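Side-chain contacts in undecaprenyl pyrophosphate synthase (Campylobacter jejuni, PDB 3UGS), which probably catalyses the condensation of isopentenyl diphosphate with allylic diphosphates to build polyprenyl chains, working as a magnesium-dependent homodimer: residues 44-48 against 49-53; 65-68 against 69-72; 77-80 against 81-85; 140-143 against 144-148; 187-190 against 191-194. All blocks are in the same frame, centred on the assembly; numbering follows the deposited sequence.

Interaction 1: residues 44-48 against 49-53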
loop_
_atom_site.group_PDB
_atom_site.type_symbol
_atom_site.label_atom_id
_atom_site.label_comp_id
_atom_site.label_asym_id
_atom_site.label_seq_id
_atom_site.Cartn_x
_atom_site.Cartn_y
_atom_site.Cartn_z
ATOM N N GLU A 44 -25.537 4.228 -4.408
ATOM C CA GLU A 44 -26.244 5.251 -5.187
ATOM C C GLU A 44 -25.254 6.371 -5.583
ATOM O O GLU A 44 -25.252 6.869 -6.704
ATOM C CB GLU A 44 -27.456 5.792 -4.419
ATOM N N VAL A 45 -24.399 6.743 -4.636
ATOM C CA VAL A 45 -23.396 7.830 -4.873
ATOM C C VAL A 45 -22.394 7.447 -5.993
ATOM O O VAL A 45 -21.999 8.223 -6.839
ATOM C CB VAL A 45 -22.609 8.196 -3.603
ATOM C CG1 VAL A 45 -21.410 9.065 -3.967
ATOM C CG2 VAL A 45 -23.497 8.941 -2.632
ATOM N N CYS A 46 -22.015 6.190 -5.979
ATOM C CA CYS A 46 -21.114 5.640 -7.010
ATOM C C CYS A 46 -21.680 5.757 -8.397
ATOM O O CYS A 46 -20.983 6.109 -9.347
ATOM C CB CYS A 46 -20.771 4.177 -6.728
ATOM S SG CYS A 46 -19.550 3.977 -5.387
ATOM N N MET A 47 -22.950 5.403 -8.498
ATOM C CA MET A 47 -23.700 5.485 -9.788
ATOM C C MET A 47 -23.830 6.938 -10.277
ATOM O O MET A 47 -23.480 7.297 -11.401
ATOM C CB MET A 47 -25.101 4.853 -9.676
ATOM C CG MET A 47 -25.038 3.326 -9.579
ATOM S SD MET A 47 -26.531 2.487 -9.035
ATOM C CE MET A 47 -26.774 1.391 -10.432
ATOM N N GLU A 48 -24.314 7.762 -9.367
ATOM C CA GLU A 48 -24.518 9.215 -9.626
ATOM C C GLU A 48 -23.206 9.858 -10.053
ATOM O O GLU A 48 -23.181 10.759 -10.880
ATOM C CB GLU A 48 -25.061 9.955 -8.387
ATOM C CG GLU A 48 -26.460 9.514 -7.976
ATOM C CD GLU A 48 -26.930 10.145 -6.664
ATOM O OE1 GLU A 48 -26.315 11.135 -6.205
ATOM O OE2 GLU A 48 -27.917 9.637 -6.078
ATOM N N GLU A 49 -22.124 9.344 -9.489
ATOM C CA GLU A 49 -20.743 9.878 -9.737
ATOM C C GLU A 49 -19.946 9.201 -10.842
ATOM O O GLU A 49 -18.810 9.544 -11.119
ATOM C CB GLU A 49 -19.931 9.857 -8.458
ATOM C CG GLU A 49 -20.455 10.863 -7.426
ATOM C CD GLU A 49 -20.035 12.304 -7.714
ATOM O OE1 GLU A 49 -19.751 13.013 -6.722
ATOM O OE2 GLU A 49 -19.952 12.733 -8.899
ATOM N N ASN A 50 -20.570 8.236 -11.478
ATOM C CA ASN A 50 -19.881 7.420 -12.502
ATOM C C ASN A 50 -18.604 6.696 -11.994
ATOM O O ASN A 50 -17.586 6.608 -12.655
ATOM C CB ASN A 50 -19.549 8.267 -13.737
ATOM C CG ASN A 50 -19.249 7.420 -14.963
ATOM O OD1 ASN A 50 -19.873 6.380 -15.177
ATOM N ND2 ASN A 50 -18.292 7.857 -15.769
ATOM N N ILE A 51 -18.681 6.208 -10.773
ATOM C CA ILE A 51 -17.638 5.311 -10.214
ATOM C C ILE A 51 -18.031 3.866 -10.595
ATOM O O ILE A 51 -18.952 3.326 -10.062
ATOM C CB ILE A 51 -17.503 5.449 -8.699
ATOM C CG1 ILE A 51 -16.983 6.850 -8.364
ATOM C CG2 ILE A 51 -16.617 4.353 -8.114
ATOM C CD1 ILE A 51 -16.847 7.133 -6.870
ATOM N N SER A 52 -17.304 3.270 -11.529
ATOM C CA SER A 52 -17.692 1.949 -12.117
ATOM C C SER A 52 -17.449 0.776 -11.143
ATOM O O SER A 52 -18.133 -0.232 -11.157
ATOM C CB SER A 52 -16.977 1.670 -13.426
ATOM O OG SER A 52 -15.583 1.602 -13.217
ATOM N N ASN A 53 -16.469 0.947 -10.284
ATOM C CA ASN A 53 -16.029 -0.139 -9.400
ATOM C C ASN A 53 -15.960 0.291 -7.964
ATOM O O ASN A 53 -15.369 1.326 -7.646
ATOM C CB ASN A 53 -14.656 -0.686 -9.773
ATOM C CG ASN A 53 -14.718 -1.698 -10.872
ATOM O OD1 ASN A 53 -14.634 -2.915 -10.595
ATOM N ND2 ASN A 53 -14.887 -1.230 -12.110
#
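Cys-46 and Ile-51 meet where helix 34-48 gives way to the loop leading into strand 53-60. The thiol comes to the branched side of the isoleucine, with SG of Cys-46 4.0 Å from CG2 of Ile-51. Ile-51 offers this methyl because CG2 lies anti to its own backbone N while CG1 runs back beside that nitrogen (chi1 -66°). Leu-10 of strand 9-14 touches both side chains, so the pair faces the interior. Val-45 and Glu-49, one turn apart, lie side by side and point the same way; CG1 of Val-45 stands 4.0 Å from CG of Glu-49, and both rest on helix 206-218. The carboxylate of the neighbouring Glu-48 forms salt bridges with Lys-206 and Lys-210 of that same helix. Backbone bonds fix these placements. Glu-49 N still makes a helical bond to Val-45 O at 2.9 Å, but Asn-50 N reaches back to Met-47 O at 3.1 Å. Ile-51 N then closes on Cys-46 O at 2.7 Å. With positive phi at Asn-50 (57°) and an apolar contact between Cys-46 and Ile-51 bracketing the turn, the helix ends in a Schellman motif.

Interaction 2: residues 65-68 against 69-72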
loop_
_atom_site.group_PDB
_atom_site.type_symbol
_atom_site.label_atom_id
_atom_site.label_comp_id
_atom_site.label_asym_id
_atom_site.label_seq_id
_atom_site.Cartn_x
_atom_site.Cartn_y
_atom_site.Cartn_z
ATOM N N LYS A 65 -6.930 -16.100 11.721
ATOM C CA LYS A 65 -6.278 -16.322 13.030
ATOM C C LYS A 65 -7.080 -15.690 14.153
ATOM O O LYS A 65 -6.726 -15.761 15.339
ATOM C CB LYS A 65 -4.858 -15.796 13.061
ATOM C CG LYS A 65 -3.872 -16.659 12.272
ATOM C CD LYS A 65 -3.132 -15.815 11.239
ATOM N N ARG A 66 -8.173 -15.065 13.756
ATOM C CA ARG A 66 -9.175 -14.563 14.711
ATOM C C ARG A 66 -9.829 -15.710 15.480
ATOM O O ARG A 66 -9.995 -16.805 14.949
ATOM C CB ARG A 66 -10.318 -13.841 13.998
ATOM C CG ARG A 66 -10.094 -12.363 13.706
ATOM C CD ARG A 66 -11.365 -11.881 13.027
ATOM N NE ARG A 66 -11.309 -10.539 12.503
ATOM C CZ ARG A 66 -11.679 -9.458 13.167
ATOM N NH1 ARG A 66 -12.125 -9.550 14.415
ATOM N NH2 ARG A 66 -11.595 -8.269 12.577
ATOM N N PRO A 67 -10.256 -15.447 16.717
ATOM C CA PRO A 67 -11.040 -16.432 17.462
ATOM C C PRO A 67 -12.194 -16.965 16.628
ATOM O O PRO A 67 -12.818 -16.248 15.862
ATOM C CB PRO A 67 -11.576 -15.636 18.640
ATOM C CG PRO A 67 -10.619 -14.499 18.812
ATOM C CD PRO A 67 -10.075 -14.185 17.457
ATOM N N LYS A 68 -12.466 -18.239 16.813
ATOM C CA LYS A 68 -13.456 -18.929 15.996
ATOM C C LYS A 68 -14.837 -18.272 16.107
ATOM O O LYS A 68 -15.577 -18.224 15.143
ATOM C CB LYS A 68 -13.522 -20.419 16.332
ATOM C CG LYS A 68 -14.421 -21.245 15.405
ATOM C CD LYS A 68 -15.811 -21.425 16.029
ATOM C CE LYS A 68 -16.520 -22.721 15.599
ATOM N NZ LYS A 68 -17.610 -23.176 16.532
ATOM N N ASP A 69 -15.171 -17.801 17.296
ATOM C CA ASP A 69 -16.475 -17.114 17.543
ATOM C C ASP A 69 -16.641 -15.831 16.681
ATOM O O ASP A 69 -17.721 -15.517 16.179
ATOM C CB ASP A 69 -16.690 -16.763 19.024
ATOM C CG ASP A 69 -16.885 -18.028 19.934
ATOM O OD1 ASP A 69 -17.073 -19.199 19.433
ATOM O OD2 ASP A 69 -16.822 -17.828 21.180
ATOM N N GLU A 70 -15.540 -15.122 16.486
ATOM C CA GLU A 70 -15.564 -13.862 15.708
ATOM C C GLU A 70 -15.740 -14.139 14.232
ATOM O O GLU A 70 -16.489 -13.484 13.530
ATOM C CB GLU A 70 -14.314 -13.035 15.910
ATOM C CG GLU A 70 -14.192 -12.483 17.307
ATOM C CD GLU A 70 -13.046 -11.520 17.462
ATOM O OE1 GLU A 70 -12.227 -11.401 16.525
ATOM O OE2 GLU A 70 -12.959 -10.881 18.533
ATOM N N ILE A 71 -15.009 -15.139 13.780
ATOM C CA ILE A 71 -15.110 -15.620 12.381
ATOM C C ILE A 71 -16.548 -16.031 12.073
ATOM O O ILE A 71 -17.136 -15.708 11.032
ATOM C CB ILE A 71 -14.150 -16.789 12.090
ATOM C CG1 ILE A 71 -12.723 -16.288 12.326
ATOM C CG2 ILE A 71 -14.380 -17.334 10.669
ATOM C CD1 ILE A 71 -11.651 -17.333 12.172
ATOM N N ASP A 72 -17.080 -16.772 13.021
ATOM C CA ASP A 72 -18.480 -17.304 12.952
ATOM C C ASP A 72 -19.510 -16.206 12.681
ATOM O O ASP A 72 -20.318 -16.292 11.773
ATOM C CB ASP A 72 -18.862 -18.057 14.225
ATOM C CG ASP A 72 -18.251 -19.448 14.277
ATOM O OD1 ASP A 72 -17.648 -19.883 13.249
ATOM O OD2 ASP A 72 -18.373 -20.099 15.346
#
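Arg-66 and Glu-70 form a salt bridge in which NH1 of Arg-66 lies 2.8 Å from OE1 of Glu-70. The two side chains cross at about a right angle: the oxygen sits at the edge of the guanidinium, close to its plane, whereas the arginine nitrogen comes from above the carboxylate plane, the two planes being 55° apart. Both chains are extended, and the ring of Pro-67 lies beside the Glu-70 side chain, pointing the same way, its CD 3.6 Å from OE1 of Glu-70. Beneath the charged ends, CB of Arg-66 packs at 3.8 Å against CG1 of Ile-71. These contacts surround the start of helix 68-88, with Pro-67 as the N-cap residue. Its carbonyl oxygen takes a nearly straight bond from Ile-71 N at 3.2 Å, and a weak one from Glu-70 N. On the solvent side Lys-68, bent at chi2 (-97°), swings its amine toward the next turn, where NZ of Lys-68 pairs with OD2 of Asp-72 at 3.4 Å. Further out, NH2 of Arg-66 donates to the carbonyl oxygen of Gly-16, which belongs to the prenyl phosphate pocket, and the arginine also packs on Gly-224 of the second subunit. Arg-66 itself probably binds substrate, as in related synthases.

Interaction 3: residues 77-80 against 81-85. With FFT ((2Z,6Z)-3,7,11-trimethyldodeca-2,6,10-trien-1-yl dihydrogen phosphate), chain C.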
loop_
_atom_site.group_PDB
_atom_site.type_symbol
_atom_site.label_atom_id
_atom_site.label_comp_id
_atom_site.label_asym_id
_atom_site.label_seq_id
_atom_site.Cartn_x
_atom_site.Cartn_y
_atom_site.Cartn_z
ATOM N N LEU A 77 -23.131 -12.783 9.170
ATOM C CA LEU A 77 -23.536 -11.513 8.501
ATOM C C LEU A 77 -23.310 -11.511 6.995
ATOM O O LEU A 77 -24.131 -11.085 6.195
ATOM C CB LEU A 77 -22.777 -10.324 9.060
ATOM C CG LEU A 77 -22.912 -10.171 10.573
ATOM C CD1 LEU A 77 -21.825 -9.211 11.066
ATOM C CD2 LEU A 77 -24.318 -9.739 11.035
ATOM N N LEU A 78 -22.135 -11.956 6.633
ATOM C CA LEU A 78 -21.758 -12.037 5.212
ATOM C C LEU A 78 -22.864 -12.788 4.453
ATOM O O LEU A 78 -23.324 -12.407 3.372
ATOM C CB LEU A 78 -20.411 -12.739 5.025
ATOM C CG LEU A 78 -20.188 -13.159 3.567
ATOM C CD1 LEU A 78 -19.908 -11.950 2.697
ATOM C CD2 LEU A 78 -19.081 -14.200 3.451
ATOM N N ASP A 79 -23.281 -13.866 5.081
ATOM C CA ASP A 79 -24.410 -14.631 4.592
ATOM C C ASP A 79 -25.674 -13.774 4.400
ATOM O O ASP A 79 -26.336 -13.779 3.339
ATOM C CB ASP A 79 -24.728 -15.767 5.544
ATOM C CG ASP A 79 -25.380 -16.922 4.838
ATOM O OD1 ASP A 79 -26.377 -17.429 5.388
ATOM O OD2 ASP A 79 -24.893 -17.304 3.735
ATOM N N ARG A 80 -25.989 -13.039 5.453
ATOM C CA ARG A 80 -27.120 -12.095 5.424
ATOM C C ARG A 80 -26.973 -11.150 4.232
ATOM O O ARG A 80 -27.910 -10.893 3.504
ATOM C CB ARG A 80 -27.264 -11.279 6.717
ATOM C CG ARG A 80 -27.485 -12.151 7.954
ATOM C CD ARG A 80 -28.660 -11.693 8.805
ATOM N NE ARG A 80 -28.357 -10.515 9.619
ATOM C CZ ARG A 80 -27.919 -10.543 10.883
ATOM N NH1 ARG A 80 -27.715 -11.705 11.513
ATOM N NH2 ARG A 80 -27.679 -9.398 11.524
ATOM N N CYS A 81 -25.760 -10.663 4.042
ATOM C CA CYS A 81 -25.463 -9.707 2.943
ATOM C C CYS A 81 -25.551 -10.363 1.580
ATOM O O CYS A 81 -25.916 -9.754 0.579
ATOM C CB CYS A 81 -24.092 -9.074 3.078
ATOM S SG CYS A 81 -23.933 -8.085 4.567
ATOM N N LEU A 82 -25.133 -11.603 1.535
ATOM C CA LEU A 82 -25.192 -12.347 0.274
ATOM C C LEU A 82 -26.654 -12.514 -0.173
ATOM O O LEU A 82 -26.984 -12.408 -1.336
ATOM C CB LEU A 82 -24.530 -13.717 0.393
ATOM C CG LEU A 82 -22.995 -13.661 0.339
ATOM C CD1 LEU A 82 -22.406 -15.053 0.487
ATOM C CD2 LEU A 82 -22.516 -12.971 -0.932
ATOM N N ASP A 83 -27.498 -12.764 0.805
ATOM C CA ASP A 83 -28.965 -12.880 0.593
ATOM C C ASP A 83 -29.583 -11.584 0.066
ATOM O O ASP A 83 -30.292 -11.572 -0.931
ATOM C CB ASP A 83 -29.677 -13.299 1.874
ATOM C CG ASP A 83 -29.368 -14.760 2.282
ATOM O OD1 ASP A 83 -29.017 -15.603 1.417
ATOM O OD2 ASP A 83 -29.494 -15.049 3.490
ATOM N N GLU A 84 -29.265 -10.484 0.723
ATOM C CA GLU A 84 -29.695 -9.120 0.269
ATOM C C GLU A 84 -29.322 -8.911 -1.187
ATOM O O GLU A 84 -30.099 -8.431 -2.000
ATOM C CB GLU A 84 -29.071 -7.976 1.081
ATOM C CG GLU A 84 -29.824 -7.633 2.353
ATOM C CD GLU A 84 -30.997 -6.688 2.133
ATOM O OE1 GLU A 84 -31.131 -6.139 1.016
ATOM O OE2 GLU A 84 -31.788 -6.497 3.091
ATOM N N ALA A 85 -28.105 -9.313 -1.489
ATOM C CA ALA A 85 -27.544 -9.160 -2.857
ATOM C C ALA A 85 -28.239 -10.094 -3.851
ATOM O O ALA A 85 -28.455 -9.763 -4.999
ATOM C CB ALA A 85 -26.024 -9.372 -2.864
HETATM O O3 FFT C . -7.013 -2.564 9.758
HETATM P P FFT C . -8.112 -3.243 10.529
HETATM O O1 FFT C . -9.322 -2.379 10.714
HETATM O O2 FFT C . -7.560 -3.938 11.760
HETATM O O FFT C . -8.685 -4.464 9.627
HETATM C C14 FFT C . -9.475 -4.208 8.447
HETATM C C13 FFT C . -9.711 -5.479 7.662
HETATM C C11 FFT C . -10.926 -5.924 7.360
HETATM C C12 FFT C . -11.096 -7.182 6.596
HETATM C C10 FFT C . -12.163 -5.134 7.688
HETATM C C9 FFT C . -13.150 -5.928 8.492
HETATM C C8 FFT C . -14.211 -5.001 9.056
HETATM C C6 FFT C . -15.499 -5.079 8.669
HETATM C C7 FFT C . -16.559 -4.174 9.252
HETATM C C5 FFT C . -15.895 -6.098 7.637
HETATM C C4 FFT C . -17.320 -6.488 7.952
HETATM C C3 FFT C . -17.739 -7.748 7.234
HETATM C C1 FFT C . -19.060 -8.029 7.117
HETATM C C2 FFT C . -20.105 -7.091 7.698
HETATM C C FFT C . -19.473 -9.293 6.390
#
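Along helix 68-88, where one face lines the pocket for the prenyl chain, Leu-78 and Leu-82 pack a turn apart with CG of Leu-78 4.2 Å from CD1 of Leu-82. Leu-78 also meets the far end of the bound farnesyl phosphate: its CA is 3.8 Å from the terminal methyl atom C of FFT. CG of Leu-78 stands anti to the backbone N (chi1 165°), which carries its branch onto the side where Val-109 of helix 107-120 lies; Leu-82 rests on Ile-113 of that helix. Away from the ligand, Asp-79 and Asp-83 bring like charges together, OD1 of Asp-79 being 4.4 Å from OD2 of Asp-83. Lys-112 forms salt bridges to both. Nearby, CD2 of Leu-77 lies over one face of the Arg-80 guanidinium, offset toward its rim. Shared pairing with Lys-112 would offset repulsion between the aspartates and ties this helix to helix 107-120, while the terminal methyl of the ligand meets Leu-78 through carbon atoms, an apolar contact.

Interaction 4: residues 140-143 against 144-148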
loop_
_atom_site.group_PDB
_atom_site.type_symbol
_atom_site.label_atom_id
_atom_site.label_comp_id
_atom_site.label_asym_id
_atom_site.label_seq_id
_atom_site.Cartn_x
_atom_site.Cartn_y
_atom_site.Cartn_z
ATOM N N ILE A 140 -1.187 -11.276 -5.103
ATOM C CA ILE A 140 0.050 -11.026 -5.881
ATOM C C ILE A 140 0.781 -12.329 -6.268
ATOM O O ILE A 140 1.246 -12.511 -7.397
ATOM C CB ILE A 140 1.013 -10.073 -5.174
ATOM C CG1 ILE A 140 0.402 -8.658 -5.114
ATOM C CG2 ILE A 140 2.365 -10.035 -5.890
ATOM C CD1 ILE A 140 1.260 -7.658 -4.368
ATOM N N ILE A 141 0.859 -13.236 -5.316
ATOM C CA ILE A 141 1.499 -14.575 -5.542
ATOM C C ILE A 141 0.718 -15.381 -6.562
ATOM O O ILE A 141 1.259 -15.976 -7.464
ATOM C CB ILE A 141 1.673 -15.406 -4.250
ATOM C CG1 ILE A 141 3.129 -15.322 -3.769
ATOM C CG2 ILE A 141 1.542 -16.904 -4.559
ATOM C CD1 ILE A 141 3.636 -14.012 -3.264
ATOM N N ARG A 142 -0.582 -15.355 -6.406
ATOM C CA ARG A 142 -1.491 -16.062 -7.302
ATOM C C ARG A 142 -1.412 -15.495 -8.720
ATOM O O ARG A 142 -1.521 -16.200 -9.715
ATOM C CB ARG A 142 -2.949 -16.065 -6.776
ATOM C CG ARG A 142 -3.074 -16.854 -5.454
ATOM C CD ARG A 142 -4.475 -17.270 -5.023
ATOM N NE ARG A 142 -5.161 -16.094 -4.470
ATOM C CZ ARG A 142 -6.001 -15.327 -5.145
ATOM N NH1 ARG A 142 -6.502 -14.230 -4.576
ATOM N NH2 ARG A 142 -6.335 -15.655 -6.382
ATOM N N ALA A 143 -1.223 -14.200 -8.806
ATOM C CA ALA A 143 -1.134 -13.557 -10.123
ATOM C C ALA A 143 0.149 -13.966 -10.833
ATOM O O ALA A 143 0.162 -14.213 -12.049
ATOM C CB ALA A 143 -1.199 -12.076 -10.004
ATOM N N ALA A 144 1.222 -14.054 -10.049
ATOM C CA ALA A 144 2.557 -14.446 -10.567
ATOM C C ALA A 144 2.557 -15.909 -11.103
ATOM O O ALA A 144 3.228 -16.242 -12.057
ATOM C CB ALA A 144 3.637 -14.295 -9.505
ATOM N N LYS A 145 1.821 -16.767 -10.435
ATOM C CA LYS A 145 1.729 -18.165 -10.857
ATOM C C LYS A 145 0.924 -18.294 -12.153
ATOM O O LYS A 145 1.241 -19.102 -13.005
ATOM C CB LYS A 145 1.119 -19.028 -9.770
ATOM C CG LYS A 145 1.988 -19.079 -8.532
ATOM C CD LYS A 145 1.197 -19.640 -7.370
ATOM C CE LYS A 145 2.007 -20.657 -6.583
ATOM N NZ LYS A 145 1.054 -21.471 -5.772
ATOM N N ARG A 146 -0.133 -17.507 -12.255
ATOM C CA ARG A 146 -0.953 -17.473 -13.466
ATOM C C ARG A 146 -0.135 -17.040 -14.699
ATOM O O ARG A 146 -0.340 -17.507 -15.828
ATOM C CB ARG A 146 -2.136 -16.518 -13.336
ATOM C CG ARG A 146 -3.257 -16.988 -12.455
ATOM C CD ARG A 146 -4.205 -15.802 -12.147
ATOM N NE ARG A 146 -5.385 -16.248 -11.426
ATOM C CZ ARG A 146 -6.064 -15.533 -10.543
ATOM N NH1 ARG A 146 -5.711 -14.270 -10.255
ATOM N NH2 ARG A 146 -7.100 -16.098 -9.940
ATOM N N VAL A 147 0.749 -16.085 -14.446
ATOM C CA VAL A 147 1.643 -15.538 -15.481
ATOM C C VAL A 147 2.627 -16.619 -15.928
ATOM O O VAL A 147 2.895 -16.817 -17.108
ATOM C CB VAL A 147 2.435 -14.317 -15.006
ATOM C CG1 VAL A 147 3.570 -14.014 -15.975
ATOM C CG2 VAL A 147 1.504 -13.116 -14.872
ATOM N N ILE A 148 3.168 -17.294 -14.937
ATOM C CA ILE A 148 4.087 -18.426 -15.142
ATOM C C ILE A 148 3.386 -19.602 -15.845
ATOM O O ILE A 148 3.840 -20.106 -16.868
ATOM C CB ILE A 148 4.722 -18.914 -13.833
ATOM C CG1 ILE A 148 5.863 -17.954 -13.461
ATOM C CG2 ILE A 148 5.272 -20.342 -13.960
ATOM C CD1 ILE A 148 6.528 -18.301 -12.144
#
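Arg-142 and Arg-146, one turn apart on helix 136-149, converge on one carboxylate: Asp-164 forms salt bridges with NH1 of each, using OD2 for Arg-142 and OD1 for Arg-146. The side chains lie side by side and point the same way, but their guanidinium planes are turned 88° apart. NH2 of Arg-146 sits at the edge of the Arg-142 group, in its plane, 3.7 Å from NH2 of Arg-142. Arg-142 bends at chi3 (-77°), its NE held by Asp-138 a turn earlier, whereas Arg-146 runs extended, its NH1 also donating to Asn-162 O. The shared aspartate probably makes the close approach of two positive groups tolerable. Lower down, the first carbons of Arg-146 lie against the preceding turn, with CG of Arg-146 3.3 Å from Arg-142 O, an oxygen that also accepts the helical bond from Arg-146 N at 3.2 Å. On another flank, Ile-141 and Lys-145 touch through aliphatic atoms, CG2 of Ile-141 lying 3.9 Å from CD of Lys-145. The small Ala-143 and Ala-144 pack on Leu-159 of helix 156-161, while Ile-140 meets its own counterpart in the second subunit and Ile-141 meets Trp-187 of that subunit. Polar along one side and apolar on the other, this is an amphipathic helix at the dimer interface of the synthase.

Interaction 5: residues 187-190 against 191-194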
loop_
_atom_site.group_PDB
_atom_site.type_symbol
_atom_site.label_atom_id
_atom_site.label_comp_id
_atom_site.label_asym_id
_atom_site.label_seq_id
_atom_site.Cartn_x
_atom_site.Cartn_y
_atom_site.Cartn_z
ATOM N N TRP A 187 -1.061 -3.791 -4.402
ATOM C CA TRP A 187 -0.521 -3.588 -5.758
ATOM C C TRP A 187 -1.271 -2.485 -6.500
ATOM O O TRP A 187 -0.709 -1.545 -7.074
ATOM C CB TRP A 187 -0.559 -4.876 -6.552
ATOM C CG TRP A 187 -0.003 -4.758 -7.945
ATOM C CD1 TRP A 187 -0.605 -4.221 -9.053
ATOM C CD2 TRP A 187 1.300 -5.216 -8.398
ATOM N NE1 TRP A 187 0.225 -4.317 -10.128
ATOM C CE2 TRP A 187 1.363 -4.925 -9.795
ATOM C CE3 TRP A 187 2.368 -5.868 -7.790
ATOM C CZ2 TRP A 187 2.444 -5.245 -10.539
ATOM C CZ3 TRP A 187 3.458 -6.157 -8.526
ATOM C CH2 TRP A 187 3.501 -5.869 -9.891
ATOM N N GLN A 188 -2.573 -2.625 -6.451
ATOM C CA GLN A 188 -3.524 -1.694 -7.084
ATOM C C GLN A 188 -3.426 -0.249 -6.520
ATOM O O GLN A 188 -3.703 0.756 -7.188
ATOM C CB GLN A 188 -4.932 -2.214 -6.964
ATOM C CG GLN A 188 -5.206 -3.519 -7.701
ATOM C CD GLN A 188 -4.993 -4.738 -6.782
ATOM O OE1 GLN A 188 -4.365 -4.617 -5.731
ATOM N NE2 GLN A 188 -5.542 -5.907 -7.172
ATOM N N CYS A 189 -2.973 -0.175 -5.288
ATOM C CA CYS A 189 -2.937 1.093 -4.553
ATOM C C CYS A 189 -1.628 1.855 -4.689
ATOM O O CYS A 189 -1.406 2.846 -4.013
ATOM C CB CYS A 189 -3.246 0.856 -3.061
ATOM S SG CYS A 189 -5.038 0.646 -2.698
ATOM N N SER A 190 -0.743 1.390 -5.553
ATOM C CA SER A 190 0.616 1.972 -5.602
ATOM C C SER A 190 0.556 3.487 -5.648
ATOM O O SER A 190 1.276 4.178 -4.907
ATOM C CB SER A 190 1.466 1.456 -6.769
ATOM O OG SER A 190 0.792 1.584 -7.975
ATOM N N TYR A 191 -0.310 3.959 -6.548
ATOM C CA TYR A 191 -0.620 5.407 -6.725
ATOM C C TYR A 191 -2.059 5.869 -6.341
ATOM O O TYR A 191 -2.512 6.956 -6.673
ATOM C CB TYR A 191 -0.308 5.830 -8.150
ATOM C CG TYR A 191 1.169 5.987 -8.332
ATOM C CD1 TYR A 191 1.826 7.154 -7.911
ATOM C CD2 TYR A 191 1.930 4.962 -8.861
ATOM C CE1 TYR A 191 3.206 7.295 -8.039
ATOM C CE2 TYR A 191 3.308 5.086 -8.979
ATOM C CZ TYR A 191 3.932 6.253 -8.568
ATOM O OH TYR A 191 5.300 6.355 -8.716
ATOM N N ALA A 192 -2.755 5.016 -5.625
ATOM C CA ALA A 192 -4.070 5.358 -5.104
ATOM C C ALA A 192 -3.997 6.521 -4.072
ATOM O O ALA A 192 -3.143 6.592 -3.190
ATOM C CB ALA A 192 -4.746 4.155 -4.490
ATOM N N GLU A 193 -4.930 7.436 -4.218
ATOM C CA GLU A 193 -5.118 8.497 -3.236
ATOM C C GLU A 193 -5.748 7.854 -2.034
ATOM O O GLU A 193 -6.554 6.925 -2.143
ATOM C CB GLU A 193 -5.991 9.630 -3.747
ATOM C CG GLU A 193 -5.335 10.480 -4.850
ATOM C CD GLU A 193 -4.083 11.181 -4.353
ATOM O OE1 GLU A 193 -3.994 11.483 -3.149
ATOM O OE2 GLU A 193 -3.179 11.440 -5.161
ATOM N N ILE A 194 -5.323 8.326 -0.883
ATOM C CA ILE A 194 -5.731 7.713 0.370
ATOM C C ILE A 194 -6.411 8.713 1.273
ATOM O O ILE A 194 -5.968 9.858 1.414
ATOM C CB ILE A 194 -4.560 7.088 1.105
ATOM C CG1 ILE A 194 -4.089 5.835 0.359
ATOM C CG2 ILE A 194 -4.978 6.659 2.495
ATOM C CD1 ILE A 194 -2.772 5.320 0.874
HETATM O O HOH W 1 -2.044 2.514 -8.226
HETATM O O HOH W 2 -0.823 5.319 -2.762
#
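Two type I beta turns overlap here, from Trp-187 to Ser-190 and from Cys-189 to Ala-192, the second closed by a weak bond from Ala-192 N to Cys-189 O at 3.0 Å. Across that turn CB of Cys-189 meets CB of Ala-192 at 3.9 Å, a compact apolar contact that also touches Met-172 and Val-169 through the cysteine and alanine respectively. Ser-190 holds OG between its backbone N and carbonyl carbon (chi1 52°), which places OG 3.7 Å from CD2 of Tyr-191. The carbonyl oxygen of Ser-190 lies over one face of the same ring. The turns deliver the chain into strand 193-197, an outermost strand of this subunit's parallel sheet, beside strand 171-175 and next to the second subunit. A water bridges the bend, donating to Gln-188 O at 2.6 Å and accepting from Tyr-191 N at 2.8 Å. Beyond the turns, the Tyr-191 hydroxyl is hydrogen-bonded to Glu-62 of the second subunit. Glu-193, a probable magnesium ligand by analogy with related enzymes, forms salt bridges with Arg-219 and with Arg-180 of the second subunit; Arg-180 belongs to the prenyl phosphate pocket, where its NE is hydrogen-bonded to the ligand.

Overall arrangement
All five contacts are local, yet their chemistry follows their place in the fold. Interaction 2 is a surface contact ruled by charge. Interactions 4 and 5 are buried, interactions 1 and 3 partly so. Apolar packing carries much of interactions 1 and 5, which lead into strands of the central sheet. Interaction 3 sets leucines against a lysine-bridged aspartate pair; it shares helix 68-88 with interaction 2, their centres about 18 Å apart. Interaction 4 combines two arginines on a shared aspartate with an apolar face. It touches interaction 5, CD1 of Ile-140 lying 4.0 Å from CB of Trp-187, and both face the second subunit far more than interaction 2 does. Interactions 1 and 3 have no contact with it.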